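Local coordinates for S-M checkpoint control protein RAD4 (Schizosaccharomyces pombe, PDB 4BU0), which acts as a checkpoint and replication scaffold whose paired N-terminal BRCT domains bind phosphorylated Crb2 to establish the DNA damage checkpoint, at residues T15-D18 against L19-T23; V163-E166 against W167-Q170; Y57-A61 against K62-D66; L92-D95 against K96-P100; E153-K157 against W158-V162. All blocks are in the same frame, centred on the assembly; numbering follows the deposited sequence.

Contact 1: T15-D18 against L19-T23; sequences TSID and LKQRT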
# COMPACT_ATOMS: atom_id res chain seq x y z
N THR A 15 -7.38 2.85 7.80
CA THR A 15 -6.67 1.65 8.25
C THR A 15 -5.23 2.04 8.51
O THR A 15 -4.60 2.70 7.67
CB THR A 15 -6.83 0.44 7.32
OG1 THR A 15 -6.24 -0.69 7.96
CG2 THR A 15 -6.21 0.62 5.93
N SER A 16 -4.70 1.65 9.71
CA SER A 16 -3.33 1.96 10.11
C SER A 16 -2.99 3.44 10.02
O SER A 16 -1.93 3.84 9.51
CB SER A 16 -2.32 1.14 9.31
OG SER A 16 -2.30 -0.18 9.81
N ILE A 17 -3.89 4.29 10.54
CA ILE A 17 -3.71 5.72 10.64
C ILE A 17 -3.66 6.00 12.14
O ILE A 17 -4.55 5.54 12.86
CB ILE A 17 -4.81 6.53 9.91
CG1 ILE A 17 -4.87 6.15 8.39
CG2 ILE A 17 -4.57 8.04 10.08
CD1 ILE A 17 -3.63 6.58 7.54
N ASP A 18 -2.62 6.72 12.59
CA ASP A 18 -2.44 7.06 14.01
C ASP A 18 -3.63 7.90 14.52
O ASP A 18 -4.25 8.63 13.74
CB ASP A 18 -1.12 7.81 14.21
CG ASP A 18 0.14 7.00 13.95
OD1 ASP A 18 0.04 5.76 13.77
OD2 ASP A 18 1.24 7.60 13.93
N LEU A 19 -3.94 7.81 15.83
CA LEU A 19 -5.07 8.54 16.42
C LEU A 19 -5.13 10.03 16.08
O LEU A 19 -6.21 10.50 15.71
CB LEU A 19 -5.06 8.37 17.96
CG LEU A 19 -6.20 9.10 18.72
CD1 LEU A 19 -7.60 8.56 18.31
CD2 LEU A 19 -6.02 8.95 20.22
N LYS A 20 -4.02 10.78 16.18
CA LYS A 20 -4.03 12.22 15.91
C LYS A 20 -4.51 12.49 14.47
O LYS A 20 -5.43 13.28 14.25
CB LYS A 20 -2.64 12.82 16.15
CG LYS A 20 -2.55 14.32 15.91
CD LYS A 20 -1.12 14.83 16.13
CE LYS A 20 -0.98 16.31 15.85
NZ LYS A 20 -1.58 17.14 16.93
N GLN A 21 -3.90 11.78 13.51
CA GLN A 21 -4.25 11.96 12.10
C GLN A 21 -5.67 11.44 11.82
O GLN A 21 -6.39 12.09 11.05
CB GLN A 21 -3.21 11.28 11.20
CG GLN A 21 -3.42 11.53 9.71
CD GLN A 21 -2.13 11.73 8.95
OE1 GLN A 21 -1.13 11.06 9.17
NE2 GLN A 21 -2.16 12.65 7.99
N ARG A 22 -6.07 10.31 12.43
CA ARG A 22 -7.42 9.77 12.25
C ARG A 22 -8.48 10.76 12.75
O ARG A 22 -9.55 10.89 12.14
CB ARG A 22 -7.55 8.44 13.01
CG ARG A 22 -8.09 7.28 12.23
CD ARG A 22 -7.81 5.96 12.94
NE ARG A 22 -8.36 5.94 14.31
CZ ARG A 22 -7.67 5.66 15.41
NH1 ARG A 22 -6.37 5.38 15.34
NH2 ARG A 22 -8.27 5.65 16.59
N THR A 23 -8.22 11.42 13.89
CA THR A 23 -9.14 12.40 14.45
C THR A 23 -9.25 13.59 13.51
O THR A 23 -10.36 14.06 13.25
CB THR A 23 -8.66 12.81 15.85
OG1 THR A 23 -8.59 11.63 16.65
CG2 THR A 23 -9.60 13.81 16.51

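Contact 2: V163-E166 against W167-Q170; sequences VCVE and WLWQ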
# COMPACT_ATOMS: atom_id res chain seq x y z
N VAL A 163 7.96 -14.15 -3.32
CA VAL A 163 6.99 -14.19 -4.41
C VAL A 163 7.68 -14.19 -5.76
O VAL A 163 8.84 -13.78 -5.89
CB VAL A 163 6.05 -12.96 -4.32
CG1 VAL A 163 5.17 -13.01 -3.07
CG2 VAL A 163 6.81 -11.62 -4.38
N CYS A 164 6.96 -14.65 -6.78
CA CYS A 164 7.46 -14.47 -8.14
C CYS A 164 7.09 -13.06 -8.62
O CYS A 164 6.27 -12.36 -7.99
CB CYS A 164 6.94 -15.53 -9.09
SG CYS A 164 5.16 -15.50 -9.27
N VAL A 165 7.72 -12.62 -9.72
CA VAL A 165 7.56 -11.26 -10.17
C VAL A 165 6.09 -10.93 -10.57
O VAL A 165 5.71 -9.77 -10.59
CB VAL A 165 8.57 -10.90 -11.28
CG1 VAL A 165 8.27 -11.65 -12.58
CG2 VAL A 165 8.66 -9.39 -11.50
N GLU A 166 5.28 -11.95 -10.88
CA GLU A 166 3.88 -11.73 -11.22
C GLU A 166 3.14 -11.02 -10.08
O GLU A 166 2.20 -10.28 -10.33
CB GLU A 166 3.24 -13.08 -11.54
CG GLU A 166 1.86 -13.00 -12.18
CD GLU A 166 1.73 -12.31 -13.53
OE1 GLU A 166 2.75 -12.02 -14.19
OE2 GLU A 166 0.57 -11.96 -13.87
N TRP A 167 3.62 -11.17 -8.84
CA TRP A 167 3.04 -10.41 -7.73
C TRP A 167 3.12 -8.91 -8.00
O TRP A 167 2.17 -8.16 -7.75
CB TRP A 167 3.77 -10.73 -6.41
CG TRP A 167 3.46 -9.73 -5.33
CD1 TRP A 167 2.35 -9.71 -4.53
CD2 TRP A 167 4.27 -8.60 -4.95
NE1 TRP A 167 2.39 -8.60 -3.70
CE2 TRP A 167 3.55 -7.90 -3.95
CE3 TRP A 167 5.52 -8.12 -5.36
CZ2 TRP A 167 4.04 -6.72 -3.38
CZ3 TRP A 167 6.01 -6.96 -4.79
CH2 TRP A 167 5.28 -6.27 -3.81
N LEU A 168 4.30 -8.48 -8.46
CA LEU A 168 4.49 -7.08 -8.74
C LEU A 168 3.63 -6.60 -9.89
O LEU A 168 2.98 -5.55 -9.78
CB LEU A 168 5.99 -6.85 -9.06
CG LEU A 168 6.37 -5.40 -9.43
CD1 LEU A 168 6.13 -4.44 -8.26
CD2 LEU A 168 7.85 -5.33 -9.85
N TRP A 169 3.60 -7.35 -10.97
CA TRP A 169 2.83 -6.92 -12.11
C TRP A 169 1.35 -6.86 -11.81
O TRP A 169 0.72 -5.93 -12.17
CB TRP A 169 3.13 -7.77 -13.34
CG TRP A 169 4.59 -7.92 -13.70
CD1 TRP A 169 5.17 -9.05 -14.11
CD2 TRP A 169 5.61 -6.91 -13.71
NE1 TRP A 169 6.50 -8.83 -14.35
CE2 TRP A 169 6.77 -7.53 -14.10
CE3 TRP A 169 5.65 -5.57 -13.40
CZ2 TRP A 169 7.96 -6.84 -14.20
CZ3 TRP A 169 6.83 -4.92 -13.51
CH2 TRP A 169 7.95 -5.56 -13.88
N GLN A 170 0.84 -7.89 -11.15
CA GLN A 170 -0.59 -7.86 -10.85
C GLN A 170 -0.94 -6.80 -9.80
O GLN A 170 -2.04 -6.25 -9.85
CB GLN A 170 -1.09 -9.25 -10.43
CG GLN A 170 -1.13 -10.18 -11.65
CD GLN A 170 -1.97 -11.43 -11.39
OE1 GLN A 170 -2.91 -11.43 -10.57
NE2 GLN A 170 -1.63 -12.51 -12.09

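Contact 3: Y57-A61 against K62-D66; sequences YKFAA and KSRPD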
# COMPACT_ATOMS: atom_id res chain seq x y z
N TYR A 57 -7.30 -3.41 4.56
CA TYR A 57 -6.67 -3.26 3.26
C TYR A 57 -6.80 -4.53 2.44
O TYR A 57 -7.13 -4.48 1.27
CB TYR A 57 -5.18 -2.90 3.45
CG TYR A 57 -4.46 -2.57 2.16
CD1 TYR A 57 -4.06 -3.59 1.29
CD2 TYR A 57 -4.12 -1.26 1.85
CE1 TYR A 57 -3.39 -3.29 0.10
CE2 TYR A 57 -3.43 -0.96 0.67
CZ TYR A 57 -3.04 -1.98 -0.18
OH TYR A 57 -2.35 -1.69 -1.34
N LYS A 58 -6.52 -5.69 3.08
CA LYS A 58 -6.60 -6.95 2.36
C LYS A 58 -8.00 -7.20 1.77
O LYS A 58 -8.12 -7.70 0.65
CB LYS A 58 -6.20 -8.11 3.26
CG LYS A 58 -4.70 -8.13 3.59
CD LYS A 58 -4.40 -9.26 4.58
CE LYS A 58 -2.96 -9.19 5.03
NZ LYS A 58 -2.64 -10.29 5.98
N PHE A 59 -9.06 -6.85 2.55
CA PHE A 59 -10.43 -7.05 2.06
C PHE A 59 -10.70 -6.19 0.84
O PHE A 59 -11.25 -6.65 -0.14
CB PHE A 59 -11.44 -6.71 3.17
CG PHE A 59 -12.83 -7.21 2.83
CD1 PHE A 59 -13.68 -6.46 2.02
CD2 PHE A 59 -13.26 -8.46 3.26
CE1 PHE A 59 -14.94 -6.95 1.65
CE2 PHE A 59 -14.52 -8.94 2.91
CZ PHE A 59 -15.34 -8.19 2.09
N ALA A 60 -10.31 -4.89 0.89
CA ALA A 60 -10.53 -4.03 -0.26
C ALA A 60 -9.74 -4.52 -1.47
O ALA A 60 -10.28 -4.52 -2.57
CB ALA A 60 -10.13 -2.59 0.08
N ALA A 61 -8.48 -4.95 -1.26
CA ALA A 61 -7.65 -5.41 -2.39
C ALA A 61 -8.18 -6.66 -3.03
O ALA A 61 -8.03 -6.83 -4.23
CB ALA A 61 -6.22 -5.67 -1.92
N LYS A 62 -8.77 -7.54 -2.25
CA LYS A 62 -9.24 -8.81 -2.77
C LYS A 62 -10.67 -8.74 -3.32
O LYS A 62 -10.93 -9.28 -4.39
CB LYS A 62 -9.17 -9.85 -1.64
CG LYS A 62 -9.30 -11.30 -2.11
CD LYS A 62 -9.16 -12.27 -0.95
CE LYS A 62 -7.73 -12.76 -0.82
NZ LYS A 62 -7.55 -13.70 0.33
N SER A 63 -11.58 -8.06 -2.59
CA SER A 63 -13.01 -8.10 -2.89
C SER A 63 -13.69 -6.79 -3.33
O SER A 63 -14.84 -6.85 -3.81
CB SER A 63 -13.76 -8.58 -1.65
OG SER A 63 -13.11 -9.67 -1.01
N ARG A 64 -13.06 -5.62 -3.13
CA ARG A 64 -13.76 -4.37 -3.45
C ARG A 64 -12.90 -3.39 -4.28
O ARG A 64 -12.51 -2.34 -3.76
CB ARG A 64 -14.24 -3.70 -2.14
CG ARG A 64 -15.31 -4.46 -1.34
CD ARG A 64 -16.67 -4.51 -2.04
NE ARG A 64 -17.15 -3.15 -2.34
CZ ARG A 64 -17.90 -2.42 -1.53
NH1 ARG A 64 -18.33 -2.92 -0.37
NH2 ARG A 64 -18.25 -1.19 -1.87
N PRO A 65 -12.71 -3.64 -5.60
CA PRO A 65 -11.90 -2.72 -6.43
C PRO A 65 -12.54 -1.36 -6.65
O PRO A 65 -11.86 -0.43 -7.08
CB PRO A 65 -11.75 -3.47 -7.76
CG PRO A 65 -12.95 -4.38 -7.80
CD PRO A 65 -13.15 -4.82 -6.39
N ASP A 66 -13.86 -1.23 -6.37
CA ASP A 66 -14.59 0.01 -6.51
C ASP A 66 -14.15 1.02 -5.45
O ASP A 66 -14.31 2.22 -5.65
CB ASP A 66 -16.11 -0.25 -6.34
CG ASP A 66 -16.48 -0.94 -5.03
OD1 ASP A 66 -16.02 -2.09 -4.80
OD2 ASP A 66 -17.21 -0.32 -4.23

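Contact 4: L92-D95 against K96-P100; sequences LLVD and KHLLP. Unlike the reference sequence in segment 96-100: Leu98 (reference Phe).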
# COMPACT_ATOMS: atom_id res chain seq x y z
N LEU A 92 -12.74 16.08 -6.94
CA LEU A 92 -12.53 16.26 -5.47
C LEU A 92 -11.13 15.83 -5.02
O LEU A 92 -10.93 15.36 -3.90
CB LEU A 92 -13.63 15.55 -4.68
CG LEU A 92 -15.03 16.17 -4.94
CD1 LEU A 92 -16.12 15.22 -4.56
CD2 LEU A 92 -15.17 17.51 -4.19
N LEU A 93 -10.15 16.05 -5.90
CA LEU A 93 -8.71 15.77 -5.70
C LEU A 93 -8.40 14.30 -5.48
O LEU A 93 -7.27 13.98 -5.11
CB LEU A 93 -8.12 16.62 -4.55
CG LEU A 93 -8.36 18.12 -4.68
CD1 LEU A 93 -7.75 18.86 -3.48
CD2 LEU A 93 -7.72 18.69 -5.96
N VAL A 94 -9.36 13.41 -5.72
CA VAL A 94 -9.16 11.99 -5.45
C VAL A 94 -8.00 11.42 -6.29
O VAL A 94 -7.09 10.77 -5.73
CB VAL A 94 -10.48 11.21 -5.66
CG1 VAL A 94 -10.26 9.68 -5.72
CG2 VAL A 94 -11.49 11.59 -4.57
N ASP A 95 -8.01 11.66 -7.61
CA ASP A 95 -6.95 11.06 -8.44
C ASP A 95 -5.56 11.56 -8.11
O ASP A 95 -4.60 10.84 -8.37
CB ASP A 95 -7.23 11.32 -9.93
CG ASP A 95 -8.38 10.52 -10.51
OD1 ASP A 95 -8.83 9.56 -9.84
OD2 ASP A 95 -8.81 10.83 -11.64
N LYS A 96 -5.44 12.74 -7.49
CA LYS A 96 -4.16 13.31 -7.11
C LYS A 96 -3.65 12.76 -5.78
O LYS A 96 -2.50 13.02 -5.43
CB LYS A 96 -4.26 14.84 -7.03
CG LYS A 96 -4.28 15.47 -8.42
CD LYS A 96 -4.72 16.92 -8.38
CE LYS A 96 -4.48 17.60 -9.71
NZ LYS A 96 -4.97 19.00 -9.71
N HIS A 97 -4.51 12.07 -5.02
CA HIS A 97 -4.12 11.60 -3.69
C HIS A 97 -4.38 10.12 -3.48
O HIS A 97 -4.52 9.66 -2.35
CB HIS A 97 -4.82 12.45 -2.59
CG HIS A 97 -4.40 13.88 -2.65
ND1 HIS A 97 -3.20 14.29 -2.10
CD2 HIS A 97 -4.97 14.92 -3.28
CE1 HIS A 97 -3.09 15.58 -2.38
NE2 HIS A 97 -4.13 16.01 -3.10
N LEU A 98 -4.39 9.35 -4.56
CA LEU A 98 -4.50 7.91 -4.42
C LEU A 98 -3.24 7.43 -3.72
O LEU A 98 -2.15 7.97 -3.96
CB LEU A 98 -4.62 7.24 -5.81
CG LEU A 98 -5.92 7.48 -6.54
CD1 LEU A 98 -5.80 7.00 -8.01
CD2 LEU A 98 -7.05 6.75 -5.88
N LEU A 99 -3.37 6.41 -2.88
CA LEU A 99 -2.17 5.88 -2.23
C LEU A 99 -1.27 5.22 -3.27
O LEU A 99 -1.78 4.48 -4.12
CB LEU A 99 -2.56 4.85 -1.18
CG LEU A 99 -1.44 4.43 -0.21
CD1 LEU A 99 -1.07 5.59 0.80
CD2 LEU A 99 -1.83 3.19 0.58
N PRO A 100 0.06 5.46 -3.22
CA PRO A 100 0.97 4.75 -4.15
C PRO A 100 0.79 3.25 -3.97
O PRO A 100 0.66 2.79 -2.84
CB PRO A 100 2.35 5.21 -3.69
CG PRO A 100 2.10 6.60 -3.11
CD PRO A 100 0.81 6.38 -2.33
O HOH W 1 -2.49 10.10 -7.13

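Contact 5: E153-K157 against W158-V162; sequences EYALK and WKINV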
# COMPACT_ATOMS: atom_id res chain seq x y z
N GLU A 153 17.08 -18.41 1.43
CA GLU A 153 17.10 -19.14 2.69
C GLU A 153 16.86 -18.21 3.88
O GLU A 153 16.14 -18.57 4.82
CB GLU A 153 18.43 -19.91 2.86
CG GLU A 153 18.62 -21.00 1.79
CD GLU A 153 17.64 -22.15 1.77
OE1 GLU A 153 16.98 -22.42 2.81
OE2 GLU A 153 17.53 -22.81 0.71
N TYR A 154 17.44 -16.99 3.84
CA TYR A 154 17.23 -16.10 4.96
C TYR A 154 15.81 -15.54 5.00
O TYR A 154 15.27 -15.30 6.07
CB TYR A 154 18.28 -14.96 5.02
CG TYR A 154 19.13 -15.13 6.27
CD1 TYR A 154 19.84 -16.31 6.50
CD2 TYR A 154 19.17 -14.14 7.23
CE1 TYR A 154 20.58 -16.49 7.67
CE2 TYR A 154 19.91 -14.31 8.41
CZ TYR A 154 20.61 -15.49 8.62
OH TYR A 154 21.32 -15.65 9.79
N ALA A 155 15.18 -15.35 3.81
CA ALA A 155 13.79 -14.88 3.84
C ALA A 155 12.91 -15.95 4.48
O ALA A 155 11.97 -15.60 5.20
CB ALA A 155 13.32 -14.60 2.41
N LEU A 156 13.19 -17.24 4.22
CA LEU A 156 12.37 -18.28 4.86
C LEU A 156 12.55 -18.23 6.39
O LEU A 156 11.57 -18.24 7.12
CB LEU A 156 12.73 -19.67 4.34
CG LEU A 156 12.40 -20.01 2.89
CD1 LEU A 156 12.67 -21.49 2.64
CD2 LEU A 156 10.94 -19.72 2.56
N LYS A 157 13.80 -18.04 6.85
CA LYS A 157 14.09 -17.95 8.28
C LYS A 157 13.41 -16.73 8.96
O LYS A 157 12.89 -16.84 10.09
CB LYS A 157 15.62 -17.88 8.44
CG LYS A 157 16.11 -17.86 9.85
CD LYS A 157 17.61 -17.82 9.83
CE LYS A 157 18.12 -17.70 11.23
NZ LYS A 157 19.38 -18.46 11.39
N TRP A 158 13.42 -15.57 8.30
CA TRP A 158 12.85 -14.33 8.83
C TRP A 158 11.34 -14.20 8.56
O TRP A 158 10.75 -13.16 8.87
CB TRP A 158 13.57 -13.11 8.23
CG TRP A 158 14.90 -12.78 8.83
CD1 TRP A 158 15.32 -13.07 10.10
CD2 TRP A 158 15.97 -12.05 8.21
NE1 TRP A 158 16.57 -12.55 10.31
CE2 TRP A 158 17.01 -11.94 9.17
CE3 TRP A 158 16.17 -11.52 6.92
CZ2 TRP A 158 18.22 -11.29 8.89
CZ3 TRP A 158 17.39 -10.92 6.63
CH2 TRP A 158 18.38 -10.76 7.62
N LYS A 159 10.75 -15.24 7.92
CA LYS A 159 9.32 -15.28 7.56
C LYS A 159 8.94 -14.10 6.65
O LYS A 159 7.87 -13.48 6.80
CB LYS A 159 8.43 -15.34 8.83
CG LYS A 159 8.72 -16.62 9.64
CD LYS A 159 7.75 -16.84 10.80
CE LYS A 159 8.31 -17.82 11.82
NZ LYS A 159 8.70 -19.13 11.22
N ILE A 160 9.86 -13.78 5.71
CA ILE A 160 9.62 -12.72 4.73
C ILE A 160 8.94 -13.35 3.51
O ILE A 160 9.34 -14.42 3.07
CB ILE A 160 10.94 -12.04 4.34
CG1 ILE A 160 11.52 -11.25 5.54
CG2 ILE A 160 10.76 -11.16 3.09
CD1 ILE A 160 12.93 -10.79 5.33
N ASN A 161 7.91 -12.67 2.97
CA ASN A 161 7.21 -13.14 1.77
C ASN A 161 8.18 -13.36 0.63
O ASN A 161 8.98 -12.45 0.33
CB ASN A 161 6.20 -12.08 1.32
CG ASN A 161 5.11 -11.74 2.30
OD1 ASN A 161 4.67 -12.60 3.08
ND2 ASN A 161 4.65 -10.49 2.26
N VAL A 162 8.10 -14.53 -0.02
CA VAL A 162 8.89 -14.84 -1.21
C VAL A 162 7.90 -15.02 -2.31
O VAL A 162 7.04 -15.90 -2.22
CB VAL A 162 9.79 -16.08 -1.03
CG1 VAL A 162 10.62 -16.30 -2.30
CG2 VAL A 162 10.71 -15.90 0.19

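Contact 1: T15-D18 against L19-T23
The shortest bond between the loop and the helix runs from Arg22 N to Asp18 O, 2.8 Å long, with the donor almost in line with the carbonyl. It belongs to the opening turn of helix 19-31. Asp18 sits at the N-cap position, but its carboxylate makes no capping bond; its carbonyl is what ties it to the turn. One residue earlier a side chain does the gripping: Arg22 NH1 donates to Ile17 O at 3.1 Å. The donor lies in the carbonyl plane and the oxygen in the guanidinium plane; the bond is made at the guanidinium edge and is close to straight (N-H...O 166°). In Arg22 the unstaggered chi1 (-129°) sets CD 3.3 Å from Ile17 O, and the bend at chi3 then turns the guanidinium so that NH1 meets the same oxygen.

Ile17 faces the helix with its CG2 methyl. This methyl, set opposite the backbone N, lies against CB and CG of Gln21, each at 3.7 Å, and the two side chains meet at a slant. The CB of Ile17 meets Arg22 CG at 4.1 Å. Further along the turn Leu19 O is gripped twice, by Thr23 N on one face of its carbonyl plane and by Thr23 OG1 on the opposite one.

On the sheet side Ile17 rests on Ile48 of strand 46-49. Just before it, Thr15 OG1 and Ser16 N hydrogen-bond the modified side chain of the bound Crb2 phosphopeptide. A first strand running through such a loop into the first helix is the usual setting of the phosphate pocket in phosphopeptide-binding BRCT domains.

Contact 2: V163-E166 against W167-Q170
Two torsions lay Glu166 forward along its helix: CG stands opposite the backbone N (chi1 -168°), and a bend at chi2 (61°) then turns the carboxylate toward Gln170, one turn on. Gln170 NE2 donates to Glu166 OE2 at 2.9 Å, nearly straight and with the oxygen in the amide plane. The oxygen offers its anti lone pair, and the carboxylate and amide stand almost perpendicular. The other oxygen, Glu166 OE1, lies at the edge of the Trp169 ring, 3.8 Å from CD1.

A face of that indole is taken by Val165, whose CG2 sits 3.3 Å above the plane, displaced toward the rim and nearest NE1. Val163 deals with the preceding tryptophan: its CG2 packs at 3.8 Å on Trp167 CB and comes obliquely to the ring.

The backbone meanwhile winds into the helix. Trp167 N bonds to Cys164 O at 3.0 Å. The regular helical pattern follows, with Trp169 N bonding to Val165 O and Gln170 N to Glu166 O.

This is the passage from strand 161-163 into helix 166-174 of the second BRCT domain. Trp167, its NE1 bonded to Leu178 O, stacks on His141 and touches Ile143 of strand 141-144. Val165 and Leu168 meet Ile120 of helix 116-126, and Trp169 sets its ring edge-to-face with Tyr123 of the same helix.

Contact 3: Y57-A61 against K62-D66
The C-terminal end of helix 55-63, in the beta-alpha-beta unit of the first BRCT domain, is where the Phe59 ring meets Ser63 and Arg64. Ser63 lies over one face of the ring in a CH-pi contact, its CB 4.2 Å from the ring centroid and 24° off the normal. Ser63 OG stands above the middle of the same face. Arg64 comes in at the rim instead, with CG near the ring plane and 3.9 Å from Phe59 CE1. Phe59 swings its ring toward both by placing CG opposite the backbone N (chi1 -166°).

Beyond CG, Arg64 bends at chi2 and chi3, which leads its guanidinium away from the helix to Asp66. The grip there is side-on: NE donates to Asp66 OD1 at 2.9 Å and NH2 to OD2 at 2.7 Å. Both oxygens use syn lone pairs and lie in the guanidinium plane, so the two-point grip fixes the rotation of the guanidinium. Arg64 NH1 bonds to Lys42 O.

Backbone bonds finish the helix. Ser63 N reaches Phe59 O at 2.8 Å, and Arg64 N reaches Ala60 O at 3.0 Å although Arg64 has already left helical geometry.

Phe59 and Arg64 each pack on apolar side-chain atoms of the bound peptide. Arg174 of the second domain adds a bond to Ala60 O, while Ala60 and Tyr57 lean on strand 46-49.

Contact 4: L92-D95 against K96-P100
Leu93 O meets the edge of the His97 ring, lying in its plane 3.1 Å from CD2. The CB of Leu93 follows at 3.8 Å from the same ring carbon, so both the carbonyl and the side-chain root of Leu93 abut one edge of the imidazole. The same oxygen takes a weak bond from Lys96 N at 3.2 Å. Beyond the contact, Leu93 rests on Val77 and Leu78 of helix 74-83. The His97 ring has a further tether, because its ND1 is hydrogen-bonded to Glu73 OE2.

Val94 opens a type I beta turn that His97 closes: His97 N donates to Val94 O at 3.0 Å, with an N-H...O angle of 157°. Leu98 CG, the branch point of that side chain, comes to 3.6 Å from the same oxygen. Val94 turns CG1 opposite its backbone N (chi1 166°), and this methyl lies loosely against Leu98 CD2 at 4.3 Å. The turn is part of the connection between the two BRCT repeats, after helix 74-83 and before strand 106-110. It lies against the first repeat: Val94 packs on Trp74 and Met70, and His97 makes a backbone bond with Ser71.

Asp95, at the second position of the turn, contributes its carbonyl. A water donates to Asp95 O at 2.6 Å and in turn accepts a weak bond from Leu98 N, bridging the turn to the chain that leaves it. Leu98 CD1 stands beside that carbonyl, and past it Leu99 makes a backbone bond with Ile69 of strand 68-70.

Contact 5: E153-K157 against W158-V162
Ile160 N donates to Ala155 O at 2.8 Å, a fairly straight bond that brings the chain back over the last turn of helix 150-157. Lys159 N bonds to Leu156 O at 3.2 Å. Trp158 N continues the helical pattern with a 2.9 Å bond to Tyr154 O. Lys159 has left helical geometry with a positive phi of 59°, and with the two bonds pointing back into the turn it makes a Schellman motif. The motif ends the helix and redirects the chain into strand 161-163, within the strand 141-144, helix 150-157, strand 161-163 unit of the second BRCT domain.

Outward from the backbone, Tyr154 and Trp158 form a T-shaped pair. The edge of the tyrosine points at a face of the indole, with planes 84° apart and six-membered ring centroids 4.8 Å apart. Tyr154 CD2 leads, 3.4 Å from Trp158 CZ2. The indole is brought under this edge by setting CG beside its own backbone N (chi1 -79°). Lys157 lays its aliphatic CD over a face of the Tyr154 ring.

On the buried side Ala155 CB packs on Val162 CG2 at 3.7 Å and on Ile160 CB at 4.0 Å, and also touches Leu142 of strand 141-144. Both rings of the T-shaped pair rest on Leu135, and each packs on apolar side-chain atoms of the bound peptide.

How the contacts relate
Each contact joins two adjoining segments, at a helix start, a helix end or a turn, so along the chain they run in series, without nesting or crossing. Contact 1 leads strand 11-15 into helix 19-31, contact 3 ends helix 55-63, and contact 4 turns the chain after helix 74-83 on its way to the second repeat. Contact 5 leads helix 150-157 toward strand 161-163, and contact 2 continues directly into helix 166-174. Contacts 3 and 5 hold matching places in the two BRCT repeats, each at the end of the helix of a beta-alpha-beta unit and each touching bound peptide, as contact 1 also does. Contacts 1 and 2 lie on opposite sides of the chain's centre.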